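Local coordinates for protein aminoglycoside N(3)-acetyltransferase (Streptomyces griseus, PDB 7LAP) that probably transfers an acetyl group to the 3-amino group of aminoglycoside antibiotics, so conferring resistance to them, at residues B[137-142]-B[159-164]; B[185-190]-B[269-274]. All coordinates share one frame; numbering follows the deposited sequence.

Contact 1: residues B[137-142]-B[159-164]; sequences PDVSLA and DPHGPG
P160 meets V139 across this contact through the flank of its ring: CB of P160 lies 3.7 Å from CG2 of V139, and CG of P160 is just as near to that methyl. One branch of the valine thus rests against two ring carbons at once, and the two side chains cross at about a right angle. A rigid proline suits the place twice over, since its ring offers an apolar surface while its fixed phi (-71°) fits the type I beta turn that runs from D159 to G162. The backbone bond from N of G162 to O of D159, 3.0 Å long, closes that turn.

H161, next along the turn, reaches the other branch of the valine. With CG anti to the carbonyl carbon (chi1 -62°), the imidazole swings its CE1–NE2 end near V139, although CB itself does not aim there. CE1 lies 3.8 Å from CG1 of the valine, which comes to the ring obliquely, with NE2 of H161 only slightly farther, at 3.9 Å. ND1 is engaged by D224 OD1, a hydrogen bond to strand 216-225 that helps fix the ring's rotation, and the ring also meets that of H191. G162 then completes the turn and hands its carbonyl to S165 OG.

A beta-branched valine suits the opposing loop because its two methyls can serve two neighbours. The two loops are joined by van der Waals contact, apolar between valine and proline and of a methyl against an imidazole, while ND1 of H161 is bonded to D224.

Contact 2: residues B[185-190]-B[269-274]; sequences DTMTLL and RLFDAA
M187 lays its terminal methyl over one face of the F271 ring. CE of M187 sits 3.7 Å from the centroid of that ring and 18° off its normal, a CH-pi contact displaced toward the rim, where CE comes within 3.6 Å of both CD1 and CE1 of F271. The sulfur follows behind: SD of M187 is 5.3 Å from the F271 centroid, above the same face but at a distance, so the Met-aromatic contact is made chiefly by the methyl. CG of the methionine stands anti to the backbone N (chi1 -167°) and the chain stays extended as far as SD, then bends at chi3 (-76°), which turns CE onto the ring. Methionine suits this place because an unbranched, flexible thioether can be threaded to a flat aromatic surface. Phenylalanine suits the strand opposite, offering a broad apolar face without a polar atom to satisfy. V249 of helix 244-254 touches both side chains.

Two residues further on in each segment, L189 meets A273. Its CD2 methyl lies 3.7 Å from CB of A273 and as near to the carbonyl oxygen of the same alanine. The small alanine lets a branched leucine come close to the backbone where strand 266-272 passes into helix 273-289. Here D272 holds the N-cap position without a capping bond from its side chain, and its OD1 makes a salt bridge with R176 instead.

V177 of the neighbouring strand 176-180 lies against both M187 and L189. Such apolar burial of residues 187-189, leading into helix 189-196, against a central beta-sheet is typical of the core of a layered alpha/beta fold.

Overall arrangement
Following the chain from the N terminus, contact 1 closes first: residues 137-142 enter strand 141-145, the chain passes through helix 148-152, and the turn at 159-164 returns to the loop preceding that strand. Contact 2 opens only after helix 166-172 and strand 176-180, and closes a far longer loop, 78 residues between its segments, holding helix 189-196, the hairpin 204-225 and helix 244-254. The two loops follow one another in series, neither nesting nor crossing. The centres of contact 1 and contact 2 are about 16 Å apart. Both reach the same mixed sheet, at strands 141-145 and 266-272, and contact 1 also borders the separate two-stranded hairpin.

Contact 1: residues B[137-142]-B[159-164]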
# COMPACT_ATOMS: atom_id res chain seq x y z
N PRO B 137 6.37 -5.55 16.70
CA PRO B 137 5.81 -6.29 15.55
C PRO B 137 4.31 -6.31 15.51
O PRO B 137 3.75 -6.55 14.44
CB PRO B 137 6.32 -7.72 15.77
CG PRO B 137 6.52 -7.82 17.30
CD PRO B 137 7.03 -6.43 17.68
N ASP B 138 3.64 -6.10 16.63
CA ASP B 138 2.19 -6.14 16.62
C ASP B 138 1.54 -4.76 16.57
O ASP B 138 0.52 -4.59 15.90
CB ASP B 138 1.68 -6.90 17.83
CG ASP B 138 0.24 -7.25 17.69
OD1 ASP B 138 -0.11 -7.91 16.70
OD2 ASP B 138 -0.56 -6.88 18.56
N VAL B 139 2.08 -3.76 17.27
CA VAL B 139 1.38 -2.48 17.39
C VAL B 139 2.33 -1.31 17.14
O VAL B 139 2.24 -0.28 17.81
CB VAL B 139 0.68 -2.34 18.75
CG1 VAL B 139 -0.51 -3.32 18.83
CG2 VAL B 139 1.68 -2.57 19.92
N SER B 140 3.21 -1.46 16.15
CA SER B 140 4.15 -0.40 15.81
C SER B 140 3.40 0.88 15.45
O SER B 140 2.29 0.85 14.94
CB SER B 140 5.06 -0.81 14.65
OG SER B 140 4.30 -1.09 13.48
N LEU B 141 4.03 2.00 15.74
CA LEU B 141 3.55 3.28 15.25
C LEU B 141 4.58 3.79 14.26
O LEU B 141 5.66 3.22 14.11
CB LEU B 141 3.36 4.29 16.39
CG LEU B 141 2.57 3.87 17.62
CD1 LEU B 141 2.27 5.10 18.44
CD2 LEU B 141 1.29 3.32 17.13
N ALA B 142 4.27 4.92 13.63
CA ALA B 142 5.30 5.63 12.91
C ALA B 142 5.12 7.11 13.15
O ALA B 142 4.02 7.56 13.46
CB ALA B 142 5.25 5.31 11.42
N ASP B 159 3.45 -5.13 27.51
CA ASP B 159 2.61 -3.97 27.80
C ASP B 159 2.92 -2.83 26.81
O ASP B 159 3.26 -1.72 27.24
CB ASP B 159 2.80 -3.51 29.25
CG ASP B 159 1.56 -2.78 29.80
OD1 ASP B 159 0.44 -3.00 29.29
OD2 ASP B 159 1.71 -1.98 30.76
N PRO B 160 2.85 -3.07 25.50
CA PRO B 160 3.23 -2.01 24.55
C PRO B 160 2.24 -0.84 24.45
O PRO B 160 2.51 0.10 23.69
CB PRO B 160 3.29 -2.76 23.21
CG PRO B 160 2.22 -3.83 23.36
CD PRO B 160 2.28 -4.25 24.83
N HIS B 161 1.11 -0.85 25.16
CA HIS B 161 0.25 0.32 25.25
C HIS B 161 0.37 1.01 26.60
O HIS B 161 -0.43 1.92 26.89
CB HIS B 161 -1.23 -0.04 25.03
CG HIS B 161 -1.51 -0.59 23.67
ND1 HIS B 161 -1.64 -1.94 23.44
CD2 HIS B 161 -1.69 0.03 22.48
CE1 HIS B 161 -1.91 -2.13 22.15
NE2 HIS B 161 -1.95 -0.96 21.55
N GLY B 162 1.31 0.59 27.44
CA GLY B 162 1.31 1.02 28.82
C GLY B 162 2.24 2.16 29.13
O GLY B 162 2.59 2.99 28.27
N PRO B 163 2.74 2.15 30.36
CA PRO B 163 3.53 3.22 30.96
C PRO B 163 4.74 3.60 30.17
O PRO B 163 5.06 4.79 30.17
CB PRO B 163 3.96 2.62 32.31
CG PRO B 163 2.91 1.61 32.62
CD PRO B 163 2.53 1.02 31.29
N GLY B 164 5.43 2.69 29.50
CA GLY B 164 6.61 3.21 28.84
C GLY B 164 6.44 3.64 27.39
O GLY B 164 7.40 4.08 26.76

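Contact 2: residues B[185-190]-B[269-274]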
# COMPACT_ATOMS: atom_id res chain seq x y z
N ASP B 185 -14.55 5.14 16.81
CA ASP B 185 -13.97 3.92 17.38
C ASP B 185 -12.52 3.70 16.98
O ASP B 185 -11.90 2.77 17.51
CB ASP B 185 -14.80 2.70 16.99
CG ASP B 185 -15.24 2.73 15.55
OD1 ASP B 185 -14.45 2.28 14.68
OD2 ASP B 185 -16.35 3.24 15.27
N THR B 186 -11.96 4.50 16.07
CA THR B 186 -10.59 4.29 15.63
C THR B 186 -9.56 4.92 16.55
O THR B 186 -8.36 4.84 16.27
CB THR B 186 -10.38 4.81 14.19
OG1 THR B 186 -10.48 6.24 14.17
CG2 THR B 186 -11.43 4.26 13.27
N MET B 187 -9.97 5.54 17.66
CA MET B 187 -9.00 6.23 18.50
C MET B 187 -8.12 5.24 19.28
O MET B 187 -8.47 4.80 20.38
CB MET B 187 -9.70 7.18 19.47
CG MET B 187 -8.72 8.13 20.13
SD MET B 187 -9.39 9.02 21.54
CE MET B 187 -10.38 10.21 20.62
N THR B 188 -6.94 4.94 18.71
CA THR B 188 -5.96 4.01 19.28
C THR B 188 -5.55 4.41 20.69
O THR B 188 -5.27 3.56 21.54
CB THR B 188 -4.73 3.97 18.36
OG1 THR B 188 -5.01 3.16 17.22
CG2 THR B 188 -3.46 3.45 19.07
N LEU B 189 -5.45 5.72 20.94
CA LEU B 189 -5.00 6.21 22.23
C LEU B 189 -5.80 5.61 23.40
O LEU B 189 -5.28 5.51 24.51
CB LEU B 189 -5.09 7.73 22.24
CG LEU B 189 -4.72 8.40 23.56
CD1 LEU B 189 -3.27 8.10 23.92
CD2 LEU B 189 -5.00 9.91 23.50
N LEU B 190 -7.05 5.20 23.17
CA LEU B 190 -7.82 4.61 24.26
C LEU B 190 -7.35 3.20 24.63
O LEU B 190 -7.79 2.67 25.66
CB LEU B 190 -9.31 4.58 23.89
CG LEU B 190 -9.99 5.96 23.91
CD1 LEU B 190 -11.45 5.88 23.43
CD2 LEU B 190 -9.91 6.57 25.30
N ARG B 269 -12.43 15.46 14.10
CA ARG B 269 -12.43 15.76 15.52
C ARG B 269 -11.00 15.84 16.03
O ARG B 269 -10.19 14.96 15.75
CB ARG B 269 -13.17 14.68 16.35
CG ARG B 269 -14.69 14.73 16.19
CD ARG B 269 -15.13 13.56 15.37
NE ARG B 269 -16.57 13.27 15.54
CZ ARG B 269 -17.17 12.22 15.00
NH1 ARG B 269 -16.44 11.36 14.28
NH2 ARG B 269 -18.47 12.03 15.17
N LEU B 270 -10.73 16.87 16.81
CA LEU B 270 -9.40 17.14 17.33
C LEU B 270 -9.47 17.19 18.85
O LEU B 270 -10.25 17.98 19.40
CB LEU B 270 -8.84 18.45 16.76
CG LEU B 270 -7.43 18.81 17.26
CD1 LEU B 270 -6.44 17.72 16.80
CD2 LEU B 270 -7.05 20.19 16.71
N PHE B 271 -8.67 16.35 19.51
CA PHE B 271 -8.63 16.19 20.95
C PHE B 271 -7.24 16.46 21.49
O PHE B 271 -6.24 16.09 20.87
CB PHE B 271 -8.97 14.74 21.38
CG PHE B 271 -10.28 14.23 20.85
CD1 PHE B 271 -10.37 13.69 19.56
CD2 PHE B 271 -11.42 14.26 21.65
CE1 PHE B 271 -11.59 13.18 19.07
CE2 PHE B 271 -12.65 13.77 21.17
CZ PHE B 271 -12.73 13.23 19.87
N ASP B 272 -7.16 17.00 22.71
CA ASP B 272 -5.90 16.94 23.45
C ASP B 272 -5.76 15.55 24.08
O ASP B 272 -6.70 15.05 24.72
CB ASP B 272 -5.85 18.05 24.52
CG ASP B 272 -5.90 19.46 23.92
OD1 ASP B 272 -5.34 19.68 22.83
OD2 ASP B 272 -6.51 20.35 24.54
N ALA B 273 -4.58 14.94 23.91
CA ALA B 273 -4.39 13.54 24.30
C ALA B 273 -4.46 13.34 25.81
O ALA B 273 -5.01 12.34 26.28
CB ALA B 273 -3.05 13.01 23.78
N ALA B 274 -3.86 14.25 26.60
CA ALA B 274 -3.88 14.05 28.05
C ALA B 274 -5.30 14.07 28.63
O ALA B 274 -5.63 13.13 29.39
CB ALA B 274 -2.96 15.08 28.74